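Local coordinates for protein carboxyvinyl-carboxyphosphonate phosphorylmutase (Bacillus anthracis, PDB 4IQD) that belongs to the phosphoenolpyruvate phosphomutase family of TIM-barrel proteins and holds pyruvic acid in several pockets of the model, at residues A[201-206]-A[233-238]; A[190-195]-A[208-213]; A[138-143]-A[178-183]. One frame throughout, in Å; residues are numbered along the deposited sequence. Where two conformers were deposited one is given.

Contact 1 (A[201-206]-A[233-238])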
loop_
_atom_site.group_PDB
_atom_site.type_symbol
_atom_site.label_atom_id
_atom_site.label_comp_id
_atom_site.label_asym_id
_atom_site.label_seq_id
_atom_site.Cartn_x
_atom_site.Cartn_y
_atom_site.Cartn_z
ATOM N N GLU A 201 -17.055 33.004 8.423
ATOM C CA GLU A 201 -18.146 33.681 7.732
ATOM C C GLU A 201 -18.289 33.205 6.290
ATOM O O GLU A 201 -19.391 33.181 5.755
ATOM C CB GLU A 201 -17.979 35.205 7.773
ATOM C CG GLU A 201 -16.964 35.770 6.790
ATOM C CD GLU A 201 -17.433 37.061 6.137
ATOM O OE1 GLU A 201 -18.446 37.633 6.594
ATOM O OE2 GLU A 201 -16.791 37.501 5.159
ATOM N N GLU A 202 -17.182 32.823 5.662
ATOM C CA GLU A 202 -17.242 32.334 4.291
ATOM C C GLU A 202 -17.869 30.952 4.240
ATOM O O GLU A 202 -18.610 30.630 3.315
ATOM C CB GLU A 202 -15.860 32.333 3.638
ATOM C CG GLU A 202 -15.345 33.731 3.329
ATOM C CD GLU A 202 -14.205 33.745 2.326
ATOM O OE1 GLU A 202 -13.856 32.670 1.798
ATOM O OE2 GLU A 202 -13.661 34.838 2.063
ATOM N N PHE A 203 -17.577 30.140 5.251
ATOM C CA PHE A 203 -18.150 28.802 5.340
ATOM C C PHE A 203 -19.665 28.922 5.450
ATOM O O PHE A 203 -20.403 28.380 4.626
ATOM C CB PHE A 203 -17.600 28.032 6.548
ATOM C CG PHE A 203 -16.108 27.791 6.504
ATOM C CD1 PHE A 203 -15.377 28.014 5.358
ATOM C CD2 PHE A 203 -15.443 27.315 7.614
ATOM C CE1 PHE A 203 -14.017 27.784 5.345
ATOM C CE2 PHE A 203 -14.093 27.090 7.604
ATOM C CZ PHE A 203 -13.377 27.324 6.464
ATOM N N ARG A 204 -20.120 29.645 6.471
ATOM C CA ARG A 204 -21.547 29.836 6.718
ATOM C C ARG A 204 -22.260 30.504 5.541
ATOM O O ARG A 204 -23.390 30.146 5.211
ATOM C CB ARG A 204 -21.754 30.658 7.993
ATOM C CG ARG A 204 -21.088 30.081 9.238
ATOM C CD ARG A 204 -21.453 30.894 10.478
ATOM N NE ARG A 204 -20.939 30.319 11.721
ATOM C CZ ARG A 204 -21.585 29.416 12.456
ATOM N NH1 ARG A 204 -22.771 28.969 12.073
ATOM N NH2 ARG A 204 -21.041 28.951 13.572
ATOM N N LEU A 205 -21.600 31.475 4.915
ATOM C CA LEU A 205 -22.184 32.173 3.772
ATOM C C LEU A 205 -22.318 31.261 2.563
ATOM O O LEU A 205 -23.333 31.284 1.865
ATOM C CB LEU A 205 -21.349 33.389 3.387
ATOM C CG LEU A 205 -21.811 34.102 2.115
ATOM C CD1 LEU A 205 -23.237 34.621 2.270
ATOM C CD2 LEU A 205 -20.869 35.233 1.751
ATOM N N PHE A 206 -21.280 30.473 2.310
ATOM C CA PHE A 206 -21.280 29.566 1.174
ATOM C C PHE A 206 -22.397 28.547 1.354
ATOM O O PHE A 206 -23.162 28.282 0.432
ATOM C CB PHE A 206 -19.923 28.872 1.045
ATOM C CG PHE A 206 -19.722 28.162 -0.266
ATOM C CD1 PHE A 206 -19.128 28.810 -1.337
ATOM C CD2 PHE A 206 -20.113 26.843 -0.424
ATOM C CE1 PHE A 206 -18.936 28.158 -2.545
ATOM C CE2 PHE A 206 -19.924 26.186 -1.629
ATOM C CZ PHE A 206 -19.335 26.846 -2.690
ATOM N N ALA A 233 -19.236 21.065 11.756
ATOM C CA ALA A 233 -20.655 20.732 11.703
ATOM C C ALA A 233 -21.556 21.939 11.938
ATOM O O ALA A 233 -22.480 22.176 11.169
ATOM C CB ALA A 233 -20.980 19.627 12.693
ATOM N N ASN A 234 -21.297 22.703 12.993
ATOM C CA ASN A 234 -22.140 23.862 13.266
ATOM C C ASN A 234 -21.785 25.033 12.366
ATOM O O ASN A 234 -22.477 26.049 12.338
ATOM C CB ASN A 234 -22.098 24.255 14.746
ATOM C CG ASN A 234 -20.694 24.506 15.248
ATOM O OD1 ASN A 234 -19.930 25.263 14.654
ATOM N ND2 ASN A 234 -20.345 23.863 16.356
HETATM N N MSE A 235 -20.702 24.875 11.619
HETATM C CA MSE A 235 -20.245 25.916 10.722
HETATM C C MSE A 235 -20.780 25.702 9.311
HETATM O O MSE A 235 -20.517 26.496 8.410
HETATM C CB MSE A 235 -18.722 25.984 10.728
HETATM C CG MSE A 235 -18.126 26.387 12.069
HETATM SE SE MSE A 235 -16.359 27.103 11.758
HETATM C CE MSE A 235 -16.995 28.092 10.249
ATOM N N GLY A 236 -21.527 24.618 9.126
ATOM C CA GLY A 236 -22.255 24.399 7.889
ATOM C C GLY A 236 -21.785 23.241 7.031
ATOM O O GLY A 236 -22.077 23.198 5.836
ATOM N N PHE A 237 -21.061 22.302 7.631
ATOM C CA PHE A 237 -20.568 21.137 6.898
ATOM C C PHE A 237 -21.226 19.851 7.369
ATOM O O PHE A 237 -21.583 19.717 8.535
ATOM C CB PHE A 237 -19.047 21.029 7.001
ATOM C CG PHE A 237 -18.320 22.057 6.189
ATOM C CD1 PHE A 237 -18.100 21.857 4.840
ATOM C CD2 PHE A 237 -17.867 23.226 6.773
ATOM C CE1 PHE A 237 -17.441 22.802 4.086
ATOM C CE2 PHE A 237 -17.206 24.174 6.024
ATOM C CZ PHE A 237 -16.992 23.961 4.677
ATOM N N GLN A 238 -21.385 18.906 6.452
ATOM C CA GLN A 238 -22.070 17.658 6.765
ATOM C C GLN A 238 -21.177 16.439 6.559
ATOM O O GLN A 238 -21.590 15.306 6.797
ATOM C CB GLN A 238 -23.353 17.550 5.946
ATOM C CG GLN A 238 -24.239 18.771 6.103
ATOM C CD GLN A 238 -25.462 18.735 5.224
ATOM O OE1 GLN A 238 -26.124 17.706 5.102
ATOM N NE2 GLN A 238 -25.773 19.865 4.601
#
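Phe-203 and Phe-237 both start with CG beside the backbone N, at chi1 -62° and -73°, which sends the two rings into the space between helix 200-209 and the turn that ends helix 229-234. There they form a T-shaped pair: Phe-237 presents its edge to one face of Phe-203, the centroids 5.5 Å apart and the planes at 78°. The touching atoms are CE2 of Phe-237 and CG of Phe-203, 3.8 Å apart. Met-235, modelled as selenomethionine, folds back at its last torsion and packs near the Phe-203 ring, though the exact place of its methyl is doubtful. The chain passes the helix most closely at Gly-236, whose CA is 5.6 Å from that of Arg-204; its positive phi belongs to a Schellman motif that closes helix 229-234. Leu-197 packs on Phe-203 and Leu-214 on Phe-237. On the outer side Arg-204 stretches from CG to NE and lays its guanidinium over CA of Met-235, 4.1 Å from the plane, with NH1 2.9 Å from the carbonyl O of Asn-234. NH2 of the same arginine forms a salt bridge with Glu-200. The chemistry is thus divided: aromatic and selenomethionine groups make a greasy interior that also buries O of Met-235 without a polar partner, while the arginine charge stays at the exposed margin, where Glu-200 probably balances it.

Contact 2 (A[190-195]-A[208-213])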
loop_
_atom_site.group_PDB
_atom_site.type_symbol
_atom_site.label_atom_id
_atom_site.label_comp_id
_atom_site.label_asym_id
_atom_site.label_seq_id
_atom_site.Cartn_x
_atom_site.Cartn_y
_atom_site.Cartn_z
ATOM N N ASP A 190 -24.361 16.086 -6.058
ATOM C CA ASP A 190 -25.152 15.902 -4.848
ATOM C C ASP A 190 -24.535 16.627 -3.657
ATOM O O ASP A 190 -25.173 16.786 -2.616
ATOM C CB ASP A 190 -25.291 14.414 -4.531
ATOM C CG ASP A 190 -25.692 13.597 -5.743
ATOM O OD1 ASP A 190 -26.840 13.746 -6.208
ATOM O OD2 ASP A 190 -24.861 12.800 -6.228
ATOM N N ALA A 191 -23.290 17.065 -3.819
ATOM C CA ALA A 191 -22.546 17.700 -2.737
ATOM C C ALA A 191 -21.415 18.561 -3.286
ATOM O O ALA A 191 -20.940 18.331 -4.398
ATOM C CB ALA A 191 -21.993 16.641 -1.790
ATOM N N ILE A 192 -20.979 19.544 -2.503
ATOM C CA ILE A 192 -19.907 20.439 -2.935
ATOM C C ILE A 192 -18.687 20.441 -2.004
ATOM O O ILE A 192 -18.816 20.479 -0.782
ATOM C CB ILE A 192 -20.412 21.886 -3.132
ATOM C CG1 ILE A 192 -21.510 21.929 -4.192
ATOM C CG2 ILE A 192 -19.280 22.796 -3.555
ATOM C CD1 ILE A 192 -21.040 21.528 -5.576
ATOM N N PHE A 193 -17.508 20.389 -2.618
ATOM C CA PHE A 193 -16.224 20.511 -1.942
ATOM C C PHE A 193 -15.659 21.873 -2.358
ATOM O O PHE A 193 -15.072 22.001 -3.432
ATOM C CB PHE A 193 -15.329 19.349 -2.408
ATOM C CG PHE A 193 -13.901 19.373 -1.889
ATOM C CD1 PHE A 193 -13.397 20.416 -1.126
ATOM C CD2 PHE A 193 -13.055 18.319 -2.195
ATOM C CE1 PHE A 193 -12.089 20.406 -0.691
ATOM C CE2 PHE A 193 -11.748 18.301 -1.754
ATOM C CZ PHE A 193 -11.265 19.345 -1.006
ATOM N N PRO A 194 -15.827 22.895 -1.502
ATOM C CA PRO A 194 -15.314 24.240 -1.769
ATOM C C PRO A 194 -13.900 24.409 -1.234
ATOM O O PRO A 194 -13.725 24.738 -0.060
ATOM C CB PRO A 194 -16.275 25.142 -0.984
ATOM C CG PRO A 194 -17.084 24.219 -0.083
ATOM C CD PRO A 194 -16.521 22.839 -0.208
ATOM N N GLU A 195 -12.908 24.194 -2.087
ATOM C CA GLU A 195 -11.518 24.261 -1.658
ATOM C C GLU A 195 -11.107 25.642 -1.157
ATOM O O GLU A 195 -11.317 26.659 -1.827
ATOM C CB GLU A 195 -10.576 23.799 -2.772
ATOM C CG GLU A 195 -9.107 24.157 -2.538
ATOM C CD GLU A 195 -8.447 23.332 -1.444
ATOM O OE1 GLU A 195 -9.061 22.352 -0.972
ATOM O OE2 GLU A 195 -7.304 23.660 -1.063
ATOM N N SER A 208 -25.033 28.981 2.990
ATOM C CA SER A 208 -26.304 29.689 2.916
ATOM C C SER A 208 -26.740 29.932 1.480
ATOM O O SER A 208 -27.930 30.008 1.188
ATOM C CB SER A 208 -26.206 31.025 3.649
ATOM O OG SER A 208 -27.484 31.619 3.778
ATOM N N LYS A 209 -25.772 30.056 0.584
ATOM C CA LYS A 209 -26.069 30.412 -0.794
ATOM C C LYS A 209 -26.045 29.212 -1.734
ATOM O O LYS A 209 -26.388 29.337 -2.907
ATOM C CB LYS A 209 -25.087 31.476 -1.289
ATOM C CG LYS A 209 -25.748 32.686 -1.935
ATOM C CD LYS A 209 -26.136 33.724 -0.899
ATOM C CE LYS A 209 -26.981 34.826 -1.513
ATOM N NZ LYS A 209 -26.322 35.456 -2.691
ATOM N N VAL A 210 -25.638 28.052 -1.224
ATOM C CA VAL A 210 -25.515 26.855 -2.056
ATOM C C VAL A 210 -26.456 25.736 -1.595
ATOM O O VAL A 210 -26.457 25.359 -0.424
ATOM C CB VAL A 210 -24.058 26.345 -2.088
ATOM C CG1 VAL A 210 -23.963 25.034 -2.848
ATOM C CG2 VAL A 210 -23.142 27.391 -2.710
ATOM N N ASN A 211 -27.243 25.200 -2.525
ATOM C CA ASN A 211 -28.255 24.191 -2.199
ATOM C C ASN A 211 -27.751 22.744 -2.218
ATOM O O ASN A 211 -28.266 21.907 -2.960
ATOM C CB ASN A 211 -29.468 24.330 -3.126
ATOM C CG ASN A 211 -29.102 24.193 -4.593
ATOM O OD1 ASN A 211 -28.088 24.725 -5.044
ATOM N ND2 ASN A 211 -29.925 23.470 -5.345
ATOM N N ALA A 212 -26.761 22.453 -1.383
ATOM C CA ALA A 212 -26.154 21.128 -1.332
ATOM C C ALA A 212 -25.417 20.932 -0.019
ATOM O O ALA A 212 -24.991 21.900 0.602
ATOM C CB ALA A 212 -25.195 20.935 -2.498
ATOM N N PRO A 213 -25.268 19.673 0.415
ATOM C CA PRO A 213 -24.377 19.385 1.540
ATOM C C PRO A 213 -22.952 19.774 1.181
ATOM O O PRO A 213 -22.581 19.715 0.010
ATOM C CB PRO A 213 -24.476 17.867 1.682
ATOM C CG PRO A 213 -25.798 17.517 1.103
ATOM C CD PRO A 213 -26.012 18.479 -0.022
#
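The puckered pyrrolidine ring of Pro-213 is the ring that carries this contact, and the carbonyl O of Asp-190 lies off one face, displaced outward past the CD-CG edge, 3.2 Å from CD and 3.8 Å from CG. Next to it, N of Ile-192 donates to O of Pro-213 at 3.0 Å. That bond is straight, 167° at the hydrogen, and CA of Ala-191 adds a CH···O contact with the same oxygen at 3.4 Å. Ile-192 carries CG1 beside its backbone N (chi1 -60°), which brings this branch against both CB of Ala-212 and CG1 of Val-210, each 4.2 Å away; Ile-192 and Val-210 meet at about a right angle. An inverse gamma turn centred on Asn-211 redirects the chain between Val-210 and Ala-212. OD2 of Asp-190 accepts a hydrogen bond from N of Ile-162, on the neighbouring strand 161-166. Ile-192 also bonds to the backbone of Leu-215, and strand 191-194, helix 200-209 and strand 215-217 therefore make the parallel beta-alpha-beta crossover from which a TIM barrel is built.

Contact 3 (A[138-143]-A[178-183])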
loop_
_atom_site.group_PDB
_atom_site.type_symbol
_atom_site.label_atom_id
_atom_site.label_comp_id
_atom_site.label_asym_id
_atom_site.label_seq_id
_atom_site.Cartn_x
_atom_site.Cartn_y
_atom_site.Cartn_z
ATOM N N LYS A 138 -2.888 27.089 -12.024
ATOM C CA LYS A 138 -4.001 27.223 -11.100
ATOM C C LYS A 138 -5.285 27.496 -11.865
ATOM O O LYS A 138 -6.338 27.709 -11.269
ATOM C CB LYS A 138 -3.732 28.367 -10.125
ATOM C CG LYS A 138 -3.324 29.658 -10.816
ATOM C CD LYS A 138 -3.206 30.815 -9.841
ATOM C CE LYS A 138 -2.833 32.099 -10.567
ATOM N NZ LYS A 138 -2.840 33.283 -9.663
ATOM N N LYS A 139 -5.195 27.493 -13.188
ATOM C CA LYS A 139 -6.348 27.814 -14.012
ATOM C C LYS A 139 -7.394 26.711 -13.945
ATOM O O LYS A 139 -7.079 25.558 -13.656
ATOM C CB LYS A 139 -5.933 28.053 -15.460
ATOM C CG LYS A 139 -5.696 26.788 -16.248
ATOM C CD LYS A 139 -6.098 26.979 -17.698
ATOM C CE LYS A 139 -5.273 28.068 -18.364
ATOM N NZ LYS A 139 -5.639 28.242 -19.800
ATOM N N LEU A 140 -8.642 27.078 -14.212
ATOM C CA LEU A 140 -9.752 26.138 -14.149
ATOM C C LEU A 140 -10.419 26.034 -15.506
ATOM O O LEU A 140 -10.233 26.895 -16.364
ATOM C CB LEU A 140 -10.784 26.613 -13.134
ATOM C CG LEU A 140 -10.261 26.984 -11.750
ATOM C CD1 LEU A 140 -11.374 27.604 -10.938
ATOM C CD2 LEU A 140 -9.695 25.763 -11.044
ATOM N N VAL A 141 -11.203 24.981 -15.695
ATOM C CA VAL A 141 -11.996 24.844 -16.904
ATOM C C VAL A 141 -13.224 25.718 -16.764
ATOM O O VAL A 141 -13.528 26.201 -15.673
ATOM C CB VAL A 141 -12.456 23.398 -17.126
ATOM C CG1 VAL A 141 -11.261 22.464 -17.204
ATOM C CG2 VAL A 141 -13.414 22.966 -16.022
ATOM N N THR A 142 -13.932 25.925 -17.867
ATOM C CA THR A 142 -15.151 26.709 -17.823
ATOM C C THR A 142 -16.179 25.976 -16.985
ATOM O O THR A 142 -16.081 24.765 -16.780
ATOM C CB THR A 142 -15.731 26.938 -19.220
ATOM O OG1 THR A 142 -15.995 25.674 -19.839
ATOM C CG2 THR A 142 -14.757 27.721 -20.072
ATOM N N THR A 143 -17.158 26.720 -16.492
ATOM C CA THR A 143 -18.227 26.135 -15.704
ATOM C C THR A 143 -18.948 25.060 -16.507
ATOM O O THR A 143 -19.233 23.983 -15.990
ATOM C CB THR A 143 -19.226 27.205 -15.247
ATOM O OG1 THR A 143 -18.527 28.232 -14.533
ATOM C CG2 THR A 143 -20.280 26.596 -14.343
ATOM N N ILE A 178 -19.477 30.360 -5.639
ATOM C CA ILE A 178 -20.886 30.104 -5.353
ATOM C C ILE A 178 -21.667 29.877 -6.639
ATOM O O ILE A 178 -22.509 28.978 -6.716
ATOM C CB ILE A 178 -21.521 31.258 -4.552
ATOM C CG1 ILE A 178 -20.993 31.254 -3.118
ATOM C CG2 ILE A 178 -23.040 31.150 -4.556
ATOM C CD1 ILE A 178 -21.572 32.345 -2.244
ATOM N N GLU A 179 -21.382 30.694 -7.648
ATOM C CA GLU A 179 -22.028 30.559 -8.947
ATOM C C GLU A 179 -21.689 29.221 -9.594
ATOM O O GLU A 179 -22.581 28.504 -10.044
ATOM C CB GLU A 179 -21.637 31.711 -9.876
ATOM C CG GLU A 179 -22.345 33.024 -9.571
ATOM C CD GLU A 179 -23.830 32.972 -9.878
ATOM O OE1 GLU A 179 -24.638 33.228 -8.961
ATOM O OE2 GLU A 179 -24.188 32.681 -11.040
ATOM N N ARG A 180 -20.401 28.894 -9.640
ATOM C CA ARG A 180 -19.955 27.619 -10.188
ATOM C C ARG A 180 -20.630 26.473 -9.455
ATOM O O ARG A 180 -21.213 25.593 -10.079
ATOM C CB ARG A 180 -18.439 27.468 -10.066
ATOM C CG ARG A 180 -17.630 28.202 -11.118
ATOM C CD ARG A 180 -16.180 27.753 -11.058
ATOM N NE ARG A 180 -15.354 28.345 -12.102
ATOM C CZ ARG A 180 -15.103 27.773 -13.277
ATOM N NH1 ARG A 180 -15.623 26.593 -13.572
ATOM N NH2 ARG A 180 -14.334 28.388 -14.162
ATOM N N ALA A 181 -20.567 26.519 -8.128
ATOM C CA ALA A 181 -21.131 25.479 -7.273
ATOM C C ALA A 181 -22.593 25.175 -7.582
ATOM O O ALA A 181 -22.954 24.023 -7.803
ATOM C CB ALA A 181 -20.970 25.860 -5.805
ATOM N N ASN A 182 -23.426 26.209 -7.606
ATOM C CA ASN A 182 -24.849 26.029 -7.865
ATOM C C ASN A 182 -25.132 25.480 -9.260
ATOM O O ASN A 182 -26.160 24.846 -9.490
ATOM C CB ASN A 182 -25.612 27.337 -7.648
ATOM C CG ASN A 182 -25.768 27.686 -6.180
ATOM O OD1 ASN A 182 -25.916 26.808 -5.331
ATOM N ND2 ASN A 182 -25.736 28.980 -5.875
ATOM N N ALA A 183 -24.214 25.731 -10.186
ATOM C CA ALA A 183 -24.341 25.206 -11.538
ATOM C C ALA A 183 -24.078 23.711 -11.534
ATOM O O ALA A 183 -24.819 22.937 -12.137
ATOM C CB ALA A 183 -23.377 25.903 -12.470
#
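Carbonyl O of Val-141 is gripped by both terminal nitrogens of Arg-180, NH2 at 2.8 Å and NH1 at 3.0 Å. Neither bond is straight: the angle at the hydrogen is 136° for NH2, and the NH1 bond is weak. The oxygen comes to the fork between the two nitrogens, near the guanidinium plane, the NH2 bond leaving it by 22°. Arg-180 gets there by running fully extended from CG to NE, off helix 174-187 and across to the loop that leads into helix 143-156. Its flat end is then sandwiched: OG1 of Thr-143 sits over one face, 3.4 Å above the plane and off toward the rim, and CB of Leu-140 is over the opposite face, 4.1 Å from NH2. OG1 is also 3.5 Å from CG of Arg-180, lying alongside the start of the chain. The methyl branch of Thr-143 goes the other way, trans to the backbone N, and its CG2 meets CB of Ala-183 at 3.7 Å, one turn further along the helix. Thr-142, just before, is the N-cap of helix 143-156: its side chain caps a backbone N of that helix, and its OG1 is hydrogen-bonded to OE1 of Glu-145. The guanidinium has further partners: NH1 bonds to OH of Tyr-184, and Asp-125 and Glu-172 form long, weak ion pairs with it. One loop carbonyl thus takes two bent bonds from a largely buried arginine, a grip that probably fixes the rotation of the guanidinium, while the more distant carboxylates may partly offset its charge.

Contact 2 lies between the others in distance: its centre is about 10 Å from that of contact 1 and about 12 Å from that of contact 3, whereas those of 1 and 3 are about 19 Å apart. Helix 200-209 serves contacts 1 and 2, and its Phe-206 packs against Ile-192 and Pro-194 as well as Ile-178 and Ala-181 of contact 3. Asn-182 ND2 is 3.1 Å from Lys-209 O, a probable hydrogen bond between contacts 3 and 2. A bound pyruvic acid is about 8 Å from the Met-235 side chain, and one is about 11 Å from that of Arg-180 and about 13 Å from that of Val-210, so none of these side chains touches it. Arg-165 and Arg-169, of two separate pyruvic acid pockets, form salt bridges to Glu-195 and Glu-202 respectively.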